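Local coordinates for epimerase domain-containing protein (Bacillus cereus HuA2-4, PDB 6ZLK) that interconverts UDP-glucuronic acid and UDP-galacturonic acid as a 4-epimerase, working with bound NAD, at residues 201-206 / 263-268; 75-80 / 117-122; 240-245 / 285-290; 37-42 / 184-189. All coordinates share one frame; numbering follows the deposited sequence.

In the fold
Interaction 4 opens first along the chain, and the whole of interaction 2 falls between its two segments; interactions 1 and 3 follow, their segments alternating. Interactions 2 and 3 both reach the large mixed sheet of the Rossmann-like core, one through strands 77-80 and 120-126, the other through strand 239-242, with centres about 21 Å apart. Interaction 1 stands off in a separate two-stranded sheet, its centre about 43 Å from that of interaction 2, on the opposite side of the chain's centre. Interactions 1 and 4 both touch the UDP-sugar, their nearest atoms about 6 Å apart. Through R185 interaction 4 also reaches NAD, so its loop meets both substrate and cofactor.

Interaction 1 of 4, residues 201-206 / 263-268; sequences KPLTIF and KSATKN. With UGA (uridine-5'-diphosphate-glucuronic acid), chain F.
L203 and N268 carry the backbone ladder between 201-206 and 263-268. L203 N donates to T266 O (2.7 Å), N268 N returns a bond to L203 O (2.7 Å), and I205 N closes on N268 O (2.9 Å). On the face that carries L203 and K267, the methyl CD1 of L203 rests 3.8 Å from A265 CB, while I205 runs slantwise across the lysine stem, its CD1 3.7 Å from K267 CG. The other face has T204 and N268, and there the CB of N268 lies against P202 CB. Just ahead of the strands, a water donates to K201 O and accepts from T266 N.

The result is a small parallel two-stranded sheet, separate from the main sheet of this epimerase, and its 203-206 strand grips the uracil of the UDP-sugar. F206 N donates to uracil O2 at 2.9 Å, almost straight (172°), and T204 O sits 2.8 Å from uracil N3. T204 OG1 also lies by uracil O4. The F206 ring has the base over one face, N3 lying 3.7 Å above the ring plane and offset toward its rim. Further out, R192 reaches the same T204 hydroxyl and Q196 takes T204 N, both from helix 189-198. That helix, through L193 and M197, and helix 250-261, through I254, pack on L203.

Interaction 2 of 4, residues 75-80 / 117-122; sequences IDVVYH and KLDKFI
With chi1 at -176°, F121 swings its ring away from its backbone N and lays it alongside V78, whose CB is 3.9 Å from F121 CD2. I122 on the opposite face holds CG1 beside the backbone N (chi1 -54°) and runs on extended, which carries its CD1 to 3.5 Å from Y79 CE1; the two side chains point the same way. V77 CG1 also reaches I122 CD1. L118 completes the F121 side: its CD1 is at the ring edge, in plane, and 4.0 Å from V78 CG2.

D119 N bonds to D76 O just before the strands, and a parallel ladder follows: V78 N to K120 O, I122 N to V78 O (2.7 Å) and H80 N to I122 O (2.8 Å). These are neighbouring strands of the main sheet, joined by helix 96-113 in a beta-alpha-beta crossover of the Rossmann-like core. Helix 96-113 lies over F121 and H80, and helix 218-230 over Y79 and V77. H80 is buried with both ring nitrogens occupied, ND1 by T6 and NE2 by T106.

Ahead of the ladder two acids come close: D76 OD1 and D119 OD2 are 4.6 Å apart. A water 2.8 Å from D76 OD1 also lies close to D119 OD1, and K2 N bonds to D76 OD2, so the repulsion between the carboxylates is probably eased by these donors.

Interaction 3 of 4, residues 240-245 / 285-290; sequences INIGGK and SKASTL
Strand 239-242 belongs to the large sheet of the epimerase core, where it runs parallel to strand 171-180, and helix 285-291 is laid across it in the contact between A287 and I240. The short segments 240-242 and 285-290 cross at -104°, their axes coming within 7.1 Å, close for a helix on a strand. A small residue permits it: A287 has nothing beyond CB to hold the strand off, and that CB lies 3.6 Å from I240 CG2 and 3.4 Å from N241 O.

I240 works with both of its branches. Its chi1 of -52° puts CG2 anti to the backbone N, against A287, while CG1 stands beside that N and continues out to CD1, which meets L290 CD1 at 3.9 Å. L290 is one helical turn beyond A287, so the isoleucine spans the two positions, and L291 of the same helix also touches it. L174 of the neighbouring strand 171-180 packs on I240 as well, and the isoleucine is buried.

Polar groups tie the helix start down. K286 NZ makes a salt bridge with E238 and bonds to V239 O, and N241 ND2 bonds to D283 O just before the helix. Y130 holds OD1, the other end of the N241 amide. No direct hydrogen bond joins the two segments. Instead, one water is shared between them: it accepts from A287 N, in the first helical turn, at 2.8 Å, and sits 2.8 Å from N241 O, oriented to donate.

Interaction 4 of 4, residues 37-42 / 184-189; sequences PTPATL and QRPDMA. With UGA (uridine-5'-diphosphate-glucuronic acid), chain F.
R185 crosses T38 at about a right angle and P37 obliquely, with its CB 3.6 Å from T38 OG1 and its NE close to P37 CG. Bent at chi3, the arginine swings its guanidinium toward the substrate. NH2 donates to the sugar hydroxyl O2' of UGA at 3.0 Å and NH1 to O3' of UGA at 3.2 Å, and NH1 is also salt-bridged to an NAD phosphate oxygen. P186 comes next: its CD lies 3.5 Å from T38 OG1, and its CG meets CD1 of L42.

D187, with CG between its backbone N and carbonyl carbon (chi1 61°), turns back on R185 and takes it side-on. R185 NE meets D187 OD1 at 2.9 Å, and R185 NH2 meets D187 OD2 at 2.9 Å, nearly straight (174°), which should fix the guanidinium's rotation. P37 packs on this carboxylate, and a water joins T38 OG1 to D187 OD1, 2.6 Å from the latter. M188 ends the type I turn begun at R185; its CG lies over one face of the guanidinium and its CE against the sugar. A189 N, at the start of a helix, donates to the phosphate oxygen O2A of UGA (3.1 Å).

The two loops, one leading from strand 27-31 to helix 44-51 and the other from strand 171-180 to helix 189-198, meet with F11 of helix 11-21 against R185 and H191 of helix 189-198 against P186.

Interaction 1 of 4, residues 201-206 / 263-268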
# COMPACT_ATOMS: atom_id res chain seq x y z
N LYS A 201 21.37 -18.04 28.10
CA LYS A 201 21.72 -16.68 27.66
C LYS A 201 20.62 -15.74 28.12
O LYS A 201 19.50 -16.16 28.37
CB LYS A 201 21.89 -16.61 26.15
CG LYS A 201 23.11 -17.35 25.63
CD LYS A 201 23.18 -17.32 24.13
CE LYS A 201 22.99 -15.92 23.57
NZ LYS A 201 23.37 -15.85 22.15
N PRO A 202 20.93 -14.44 28.32
CA PRO A 202 19.91 -13.47 28.70
C PRO A 202 18.81 -13.49 27.63
O PRO A 202 19.12 -13.57 26.46
CB PRO A 202 20.67 -12.14 28.70
CG PRO A 202 22.08 -12.57 29.10
CD PRO A 202 22.28 -13.82 28.28
N LEU A 203 17.58 -13.34 28.10
CA LEU A 203 16.40 -13.25 27.20
C LEU A 203 16.33 -11.80 26.69
O LEU A 203 16.28 -10.86 27.51
CB LEU A 203 15.15 -13.67 27.93
CG LEU A 203 14.79 -15.15 27.79
CD1 LEU A 203 15.89 -16.05 28.25
CD2 LEU A 203 13.48 -15.47 28.51
N THR A 204 16.27 -11.63 25.37
CA THR A 204 16.21 -10.29 24.76
C THR A 204 14.76 -9.85 24.77
O THR A 204 13.99 -10.41 23.99
CB THR A 204 16.81 -10.26 23.35
OG1 THR A 204 16.15 -11.21 22.52
CG2 THR A 204 18.31 -10.50 23.33
N ILE A 205 14.42 -8.82 25.54
CA ILE A 205 13.04 -8.33 25.63
C ILE A 205 13.04 -6.93 25.03
O ILE A 205 13.80 -6.11 25.53
CB ILE A 205 12.56 -8.34 27.08
CG1 ILE A 205 12.59 -9.76 27.63
CG2 ILE A 205 11.17 -7.69 27.18
CD1 ILE A 205 12.33 -9.86 29.14
N PHE A 206 12.21 -6.66 24.04
CA PHE A 206 12.12 -5.32 23.42
C PHE A 206 11.12 -4.52 24.23
O PHE A 206 9.98 -4.98 24.48
CB PHE A 206 11.87 -5.43 21.91
CG PHE A 206 12.84 -6.31 21.18
CD1 PHE A 206 14.15 -6.46 21.63
CD2 PHE A 206 12.47 -7.02 20.06
CE1 PHE A 206 15.06 -7.27 20.96
CE2 PHE A 206 13.38 -7.80 19.38
CZ PHE A 206 14.67 -7.93 19.82
N LYS A 263 13.96 -23.60 34.14
CA LYS A 263 15.04 -22.58 34.12
C LYS A 263 14.58 -21.31 34.84
O LYS A 263 13.37 -21.01 34.87
CB LYS A 263 15.45 -22.23 32.68
CG LYS A 263 16.08 -23.35 31.87
CD LYS A 263 17.58 -23.36 31.91
CE LYS A 263 18.13 -24.25 30.82
NZ LYS A 263 19.45 -24.79 31.21
N SER A 264 15.54 -20.56 35.37
CA SER A 264 15.33 -19.19 35.90
C SER A 264 16.04 -18.26 34.94
O SER A 264 17.26 -18.23 35.00
CB SER A 264 15.86 -19.07 37.33
N ALA A 265 15.32 -17.58 34.05
CA ALA A 265 15.91 -16.81 32.93
C ALA A 265 16.42 -15.44 33.41
O ALA A 265 15.78 -14.80 34.21
CB ALA A 265 14.88 -16.63 31.84
N THR A 266 17.54 -15.00 32.87
CA THR A 266 18.04 -13.61 33.01
C THR A 266 17.37 -12.78 31.92
O THR A 266 17.36 -13.23 30.80
CB THR A 266 19.55 -13.58 32.82
OG1 THR A 266 20.02 -14.39 33.90
CG2 THR A 266 20.17 -12.21 32.91
N LYS A 267 16.88 -11.60 32.26
CA LYS A 267 16.23 -10.71 31.28
C LYS A 267 17.20 -9.63 30.84
O LYS A 267 17.85 -8.97 31.67
CB LYS A 267 14.98 -10.10 31.89
CG LYS A 267 13.90 -11.13 32.20
CD LYS A 267 12.67 -10.56 32.80
CE LYS A 267 11.65 -11.63 33.11
NZ LYS A 267 12.05 -12.42 34.31
N ASN A 268 17.26 -9.42 29.53
CA ASN A 268 17.98 -8.29 28.93
C ASN A 268 16.94 -7.37 28.30
O ASN A 268 16.47 -7.70 27.22
CB ASN A 268 19.02 -8.79 27.94
CG ASN A 268 19.82 -7.69 27.30
OD1 ASN A 268 19.80 -6.54 27.75
ND2 ASN A 268 20.50 -8.02 26.20
C1' UGA F . 4.57 -11.73 13.87
C2' UGA F . 5.28 -12.14 12.58
O2' UGA F . 6.67 -11.92 12.77
C3' UGA F . 4.81 -11.35 11.38
O3' UGA F . 5.34 -11.99 10.22
C4' UGA F . 3.29 -11.28 11.30
O4' UGA F . 2.93 -10.38 10.25
C5' UGA F . 2.71 -10.81 12.64
O5' UGA F . 3.17 -11.66 13.69
C6' UGA F . 1.17 -10.74 12.74
O'P UGA F . 0.51 -10.38 11.79
O'Q UGA F . 0.64 -10.99 13.79
PB UGA F . 5.12 -10.08 15.83
O1B UGA F . 3.78 -9.97 16.44
O2B UGA F . 6.08 -8.95 15.87
O3B UGA F . 5.14 -10.51 14.29
O3A UGA F . 5.77 -11.39 16.46
PA UGA F . 7.09 -11.76 17.28
O1A UGA F . 8.25 -11.53 16.41
O2A UGA F . 6.85 -13.09 17.87
O5D UGA F . 7.10 -10.64 18.44
C5D UGA F . 6.10 -10.55 19.44
C4D UGA F . 6.57 -9.59 20.49
O4D UGA F . 7.83 -10.03 21.05
C3D UGA F . 6.82 -8.16 19.98
O3D UGA F . 6.10 -7.33 20.90
C2D UGA F . 8.34 -7.97 20.07
O2D UGA F . 8.65 -6.70 20.62
C1D UGA F . 8.75 -8.97 21.14
N1 UGA F . 10.10 -9.52 20.98
C6 UGA F . 10.50 -10.13 19.82
C2 UGA F . 10.90 -9.51 22.12
O2 UGA F . 10.59 -8.96 23.16
N3 UGA F . 12.08 -10.17 21.97
C4 UGA F . 12.55 -10.80 20.84
O4 UGA F . 13.67 -11.31 20.88
C5 UGA F . 11.68 -10.75 19.70
O HOH W 1 18.46 -16.91 30.68

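Interaction 2 of 4, residues 75-80 / 117-122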
# COMPACT_ATOMS: atom_id res chain seq x y z
N ILE A 75 -4.81 -25.05 -11.81
CA ILE A 75 -4.99 -24.74 -10.37
C ILE A 75 -6.44 -24.35 -10.08
O ILE A 75 -7.01 -23.52 -10.85
CB ILE A 75 -4.04 -23.61 -9.95
CG1 ILE A 75 -2.60 -24.05 -10.18
CG2 ILE A 75 -4.35 -23.17 -8.54
CD1 ILE A 75 -2.19 -25.23 -9.36
N ASP A 76 -7.03 -24.94 -9.06
CA ASP A 76 -8.39 -24.61 -8.56
C ASP A 76 -8.34 -23.52 -7.49
O ASP A 76 -9.27 -22.78 -7.34
CB ASP A 76 -9.06 -25.86 -8.01
CG ASP A 76 -9.22 -26.90 -9.10
OD1 ASP A 76 -9.85 -26.57 -10.10
OD2 ASP A 76 -8.64 -27.98 -8.99
N VAL A 77 -7.36 -23.55 -6.60
CA VAL A 77 -7.28 -22.73 -5.39
C VAL A 77 -5.84 -22.26 -5.26
O VAL A 77 -4.90 -23.07 -5.42
CB VAL A 77 -7.71 -23.50 -4.13
CG1 VAL A 77 -7.48 -22.69 -2.88
CG2 VAL A 77 -9.17 -23.93 -4.26
N VAL A 78 -5.68 -20.99 -4.98
CA VAL A 78 -4.36 -20.42 -4.60
C VAL A 78 -4.37 -20.02 -3.15
O VAL A 78 -5.32 -19.39 -2.71
CB VAL A 78 -3.97 -19.20 -5.44
CG1 VAL A 78 -2.64 -18.63 -4.93
CG2 VAL A 78 -3.94 -19.56 -6.92
N TYR A 79 -3.43 -20.55 -2.38
CA TYR A 79 -3.07 -20.03 -1.06
C TYR A 79 -1.82 -19.19 -1.22
O TYR A 79 -0.74 -19.72 -1.52
CB TYR A 79 -2.81 -21.13 -0.06
CG TYR A 79 -4.03 -21.74 0.55
CD1 TYR A 79 -4.74 -21.09 1.56
CD2 TYR A 79 -4.42 -23.02 0.24
CE1 TYR A 79 -5.82 -21.71 2.16
CE2 TYR A 79 -5.47 -23.66 0.84
CZ TYR A 79 -6.18 -23.00 1.83
OH TYR A 79 -7.20 -23.67 2.45
N HIS A 80 -1.96 -17.88 -1.05
CA HIS A 80 -0.84 -16.96 -1.31
C HIS A 80 -0.20 -16.56 0.01
O HIS A 80 -0.65 -15.64 0.71
CB HIS A 80 -1.30 -15.80 -2.19
CG HIS A 80 -0.21 -14.83 -2.34
ND1 HIS A 80 1.10 -15.23 -2.54
CD2 HIS A 80 -0.25 -13.48 -2.44
CE1 HIS A 80 1.84 -14.13 -2.66
NE2 HIS A 80 1.02 -13.02 -2.64
N LYS A 117 -10.16 -19.77 -14.16
CA LYS A 117 -11.43 -19.63 -13.39
C LYS A 117 -11.22 -20.28 -12.03
O LYS A 117 -11.75 -21.36 -11.80
CB LYS A 117 -12.60 -20.22 -14.17
CG LYS A 117 -12.97 -19.41 -15.41
CD LYS A 117 -14.26 -19.84 -16.08
CE LYS A 117 -14.91 -18.70 -16.85
NZ LYS A 117 -15.95 -19.19 -17.79
N LEU A 118 -10.50 -19.62 -11.13
CA LEU A 118 -10.23 -20.19 -9.81
C LEU A 118 -11.54 -20.38 -9.07
O LEU A 118 -12.49 -19.54 -9.24
CB LEU A 118 -9.39 -19.26 -8.92
CG LEU A 118 -7.93 -19.13 -9.24
CD1 LEU A 118 -7.33 -18.05 -8.35
CD2 LEU A 118 -7.23 -20.48 -9.09
N ASP A 119 -11.52 -21.33 -8.16
CA ASP A 119 -12.52 -21.39 -7.07
C ASP A 119 -12.26 -20.26 -6.06
O ASP A 119 -13.19 -19.57 -5.67
CB ASP A 119 -12.47 -22.72 -6.35
CG ASP A 119 -12.85 -23.92 -7.21
OD1 ASP A 119 -13.40 -23.70 -8.31
OD2 ASP A 119 -12.61 -25.06 -6.76
N LYS A 120 -11.03 -20.11 -5.57
CA LYS A 120 -10.70 -19.18 -4.48
C LYS A 120 -9.25 -18.79 -4.62
O LYS A 120 -8.42 -19.65 -5.01
CB LYS A 120 -10.86 -19.75 -3.06
CG LYS A 120 -12.29 -19.95 -2.63
CD LYS A 120 -12.46 -20.56 -1.29
CE LYS A 120 -13.89 -20.45 -0.83
NZ LYS A 120 -14.22 -21.53 0.12
N PHE A 121 -9.01 -17.52 -4.35
CA PHE A 121 -7.66 -16.95 -4.21
C PHE A 121 -7.54 -16.50 -2.78
O PHE A 121 -8.14 -15.48 -2.40
CB PHE A 121 -7.42 -15.80 -5.18
CG PHE A 121 -6.03 -15.25 -5.13
CD1 PHE A 121 -5.61 -14.37 -4.16
CD2 PHE A 121 -5.14 -15.56 -6.14
CE1 PHE A 121 -4.31 -13.87 -4.15
CE2 PHE A 121 -3.88 -15.02 -6.18
CZ PHE A 121 -3.44 -14.21 -5.15
N ILE A 122 -6.91 -17.33 -1.94
CA ILE A 122 -6.87 -17.14 -0.49
C ILE A 122 -5.57 -16.44 -0.14
O ILE A 122 -4.52 -17.07 -0.18
CB ILE A 122 -7.09 -18.44 0.27
CG1 ILE A 122 -8.37 -19.15 -0.17
CG2 ILE A 122 -7.11 -18.18 1.77
CD1 ILE A 122 -8.56 -20.53 0.39
O HOH W 2 -11.38 -24.31 -10.56

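Interaction 3 of 4, residues 240-245 / 285-290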
# COMPACT_ATOMS: atom_id res chain seq x y z
N ILE A 240 -11.02 -11.80 6.97
CA ILE A 240 -11.31 -12.64 8.15
C ILE A 240 -10.07 -12.67 9.05
O ILE A 240 -9.04 -13.19 8.57
CB ILE A 240 -11.74 -14.07 7.74
CG1 ILE A 240 -12.87 -14.05 6.70
CG2 ILE A 240 -12.07 -14.86 8.99
CD1 ILE A 240 -13.31 -15.44 6.23
N ASN A 241 -10.19 -12.18 10.26
CA ASN A 241 -9.13 -12.35 11.31
C ASN A 241 -9.05 -13.83 11.74
O ASN A 241 -10.10 -14.50 12.01
CB ASN A 241 -9.42 -11.57 12.56
CG ASN A 241 -9.39 -10.08 12.36
OD1 ASN A 241 -8.68 -9.56 11.53
ND2 ASN A 241 -10.18 -9.38 13.17
N ILE A 242 -7.84 -14.35 11.84
CA ILE A 242 -7.54 -15.69 12.40
C ILE A 242 -6.61 -15.45 13.60
O ILE A 242 -5.44 -15.07 13.38
CB ILE A 242 -6.88 -16.60 11.35
CG1 ILE A 242 -7.74 -16.74 10.09
CG2 ILE A 242 -6.51 -17.95 11.94
CD1 ILE A 242 -9.07 -17.39 10.34
N GLY A 243 -7.14 -15.56 14.81
CA GLY A 243 -6.45 -15.30 16.07
C GLY A 243 -6.51 -16.47 17.01
O GLY A 243 -7.10 -17.50 16.67
N GLY A 244 -5.85 -16.29 18.13
CA GLY A 244 -5.54 -17.41 19.00
C GLY A 244 -6.50 -17.58 20.12
O GLY A 244 -7.44 -16.76 20.32
N LYS A 245 -6.24 -18.62 20.90
CA LYS A 245 -7.11 -18.94 22.06
C LYS A 245 -6.92 -17.95 23.20
O LYS A 245 -7.88 -17.63 23.91
CB LYS A 245 -6.83 -20.38 22.49
CG LYS A 245 -7.87 -20.84 23.49
CD LYS A 245 -7.59 -22.21 23.96
CE LYS A 245 -8.69 -22.74 24.85
NZ LYS A 245 -8.34 -24.14 25.14
N SER A 285 -14.90 -13.22 15.83
CA SER A 285 -16.34 -13.54 15.61
C SER A 285 -16.70 -13.83 14.15
O SER A 285 -17.47 -14.79 13.90
CB SER A 285 -17.18 -12.37 16.14
OG SER A 285 -16.75 -12.06 17.44
N LYS A 286 -16.14 -13.10 13.21
CA LYS A 286 -16.47 -13.34 11.80
C LYS A 286 -15.96 -14.73 11.39
O LYS A 286 -16.65 -15.47 10.70
CB LYS A 286 -15.88 -12.20 10.98
CG LYS A 286 -16.20 -12.31 9.51
CD LYS A 286 -15.67 -11.08 8.86
CE LYS A 286 -16.17 -10.82 7.48
NZ LYS A 286 -15.48 -9.65 6.88
N ALA A 287 -14.75 -15.12 11.83
CA ALA A 287 -14.22 -16.44 11.48
C ALA A 287 -15.11 -17.55 12.06
O ALA A 287 -15.29 -18.57 11.42
CB ALA A 287 -12.82 -16.61 12.01
N SER A 288 -15.64 -17.33 13.27
CA SER A 288 -16.61 -18.27 13.87
C SER A 288 -17.82 -18.45 12.94
O SER A 288 -18.21 -19.56 12.65
CB SER A 288 -17.04 -17.81 15.26
OG SER A 288 -18.05 -18.69 15.73
N THR A 289 -18.41 -17.34 12.49
CA THR A 289 -19.61 -17.33 11.62
C THR A 289 -19.30 -18.01 10.29
O THR A 289 -20.05 -18.90 9.90
CB THR A 289 -20.12 -15.92 11.36
OG1 THR A 289 -20.40 -15.28 12.61
CG2 THR A 289 -21.35 -15.92 10.48
N LEU A 290 -18.23 -17.60 9.61
CA LEU A 290 -18.00 -18.02 8.21
C LEU A 290 -17.25 -19.33 8.09
O LEU A 290 -17.51 -19.99 7.08
CB LEU A 290 -17.27 -16.92 7.47
CG LEU A 290 -17.99 -15.60 7.39
CD1 LEU A 290 -17.12 -14.59 6.70
CD2 LEU A 290 -19.31 -15.71 6.66
O HOH W 3 -12.65 -13.36 12.54

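Interaction 4 of 4, residues 37-42 / 184-189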
# COMPACT_ATOMS: atom_id res chain seq x y z
N PRO A 37 13.84 -14.15 6.15
CA PRO A 37 14.70 -14.23 7.33
C PRO A 37 15.16 -15.63 7.73
O PRO A 37 16.16 -15.73 8.42
CB PRO A 37 13.84 -13.55 8.40
CG PRO A 37 12.40 -13.80 7.94
CD PRO A 37 12.46 -13.67 6.45
N THR A 38 14.45 -16.67 7.33
CA THR A 38 14.80 -18.05 7.72
C THR A 38 15.80 -18.57 6.71
O THR A 38 15.54 -18.58 5.54
CB THR A 38 13.59 -18.97 7.77
OG1 THR A 38 12.70 -18.26 8.64
CG2 THR A 38 13.99 -20.34 8.27
N PRO A 39 17.00 -19.02 7.16
CA PRO A 39 17.93 -19.60 6.21
C PRO A 39 17.34 -20.87 5.58
O PRO A 39 16.58 -21.61 6.22
CB PRO A 39 19.18 -19.87 7.04
CG PRO A 39 18.73 -19.86 8.48
CD PRO A 39 17.48 -19.01 8.54
N ALA A 40 17.78 -21.17 4.35
CA ALA A 40 17.25 -22.28 3.52
C ALA A 40 17.51 -23.61 4.18
O ALA A 40 16.74 -24.57 3.98
CB ALA A 40 17.88 -22.28 2.16
N THR A 41 18.61 -23.67 4.94
CA THR A 41 19.04 -24.90 5.60
C THR A 41 17.91 -25.40 6.51
O THR A 41 17.83 -26.62 6.71
CB THR A 41 20.37 -24.59 6.29
OG1 THR A 41 20.91 -25.90 6.48
CG2 THR A 41 20.16 -23.74 7.51
N LEU A 42 17.03 -24.52 7.01
CA LEU A 42 15.92 -24.95 7.91
C LEU A 42 14.68 -25.37 7.12
O LEU A 42 13.77 -25.87 7.77
CB LEU A 42 15.54 -23.84 8.89
CG LEU A 42 16.58 -23.48 9.94
CD1 LEU A 42 16.11 -22.30 10.79
CD2 LEU A 42 16.91 -24.69 10.80
N GLN A 184 8.38 -22.46 13.96
CA GLN A 184 8.31 -20.98 13.96
C GLN A 184 9.61 -20.36 13.49
O GLN A 184 10.68 -20.87 13.74
CB GLN A 184 7.96 -20.45 15.33
CG GLN A 184 7.60 -18.99 15.32
CD GLN A 184 7.52 -18.36 16.69
OE1 GLN A 184 8.33 -18.59 17.60
NE2 GLN A 184 6.50 -17.54 16.87
N ARG A 185 9.53 -19.32 12.69
CA ARG A 185 10.73 -18.69 12.10
C ARG A 185 11.71 -18.32 13.22
O ARG A 185 11.30 -17.80 14.27
CB ARG A 185 10.38 -17.43 11.28
CG ARG A 185 9.25 -17.56 10.27
CD ARG A 185 9.35 -16.38 9.34
NE ARG A 185 9.45 -15.09 10.01
CZ ARG A 185 8.43 -14.30 10.39
NH1 ARG A 185 7.17 -14.58 10.10
NH2 ARG A 185 8.69 -13.14 10.98
N PRO A 186 13.03 -18.42 13.01
CA PRO A 186 14.02 -18.04 14.02
C PRO A 186 14.09 -16.56 14.40
O PRO A 186 14.74 -16.24 15.42
CB PRO A 186 15.37 -18.48 13.47
CG PRO A 186 15.11 -19.06 12.14
CD PRO A 186 13.63 -19.16 11.88
N ASP A 187 13.46 -15.66 13.64
CA ASP A 187 13.46 -14.21 13.96
C ASP A 187 12.31 -13.92 14.93
O ASP A 187 12.26 -12.81 15.41
CB ASP A 187 13.40 -13.33 12.71
CG ASP A 187 12.16 -13.52 11.84
OD1 ASP A 187 11.87 -14.64 11.50
OD2 ASP A 187 11.50 -12.51 11.52
N MET A 188 11.38 -14.85 15.14
CA MET A 188 10.20 -14.54 15.99
C MET A 188 10.51 -14.70 17.46
O MET A 188 11.50 -15.31 17.86
CB MET A 188 9.03 -15.41 15.53
CG MET A 188 8.57 -15.00 14.16
SD MET A 188 6.97 -15.77 13.74
CE MET A 188 5.80 -14.79 14.66
N ALA A 189 9.72 -14.07 18.30
CA ALA A 189 10.01 -13.95 19.72
C ALA A 189 10.15 -15.32 20.35
O ALA A 189 11.12 -15.55 21.13
CB ALA A 189 8.93 -13.19 20.43
C1' UGA F . 4.57 -11.73 13.87
C2' UGA F . 5.28 -12.14 12.58
O2' UGA F . 6.67 -11.92 12.77
C3' UGA F . 4.81 -11.35 11.38
O3' UGA F . 5.34 -11.99 10.22
C4' UGA F . 3.29 -11.28 11.30
O4' UGA F . 2.93 -10.38 10.25
C5' UGA F . 2.71 -10.81 12.64
O5' UGA F . 3.17 -11.66 13.69
C6' UGA F . 1.17 -10.74 12.74
O'P UGA F . 0.51 -10.38 11.79
O'Q UGA F . 0.64 -10.99 13.79
PB UGA F . 5.12 -10.08 15.83
O1B UGA F . 3.78 -9.97 16.44
O2B UGA F . 6.08 -8.95 15.87
O3B UGA F . 5.14 -10.51 14.29
O3A UGA F . 5.77 -11.39 16.46
PA UGA F . 7.09 -11.76 17.28
O1A UGA F . 8.25 -11.53 16.41
O2A UGA F . 6.85 -13.09 17.87
O5D UGA F . 7.10 -10.64 18.44
C5D UGA F . 6.10 -10.55 19.44
C4D UGA F . 6.57 -9.59 20.49
O4D UGA F . 7.83 -10.03 21.05
C3D UGA F . 6.82 -8.16 19.98
O3D UGA F . 6.10 -7.33 20.90
C2D UGA F . 8.34 -7.97 20.07
O2D UGA F . 8.65 -6.70 20.62
C1D UGA F . 8.75 -8.97 21.14
N1 UGA F . 10.10 -9.52 20.98
C6 UGA F . 10.50 -10.13 19.82
C2 UGA F . 10.90 -9.51 22.12
O2 UGA F . 10.59 -8.96 23.16
N3 UGA F . 12.08 -10.17 21.97
C4 UGA F . 12.55 -10.80 20.84
O4 UGA F . 13.67 -11.31 20.88
C5 UGA F . 11.68 -10.75 19.70
O HOH W 4 13.74 -16.18 10.52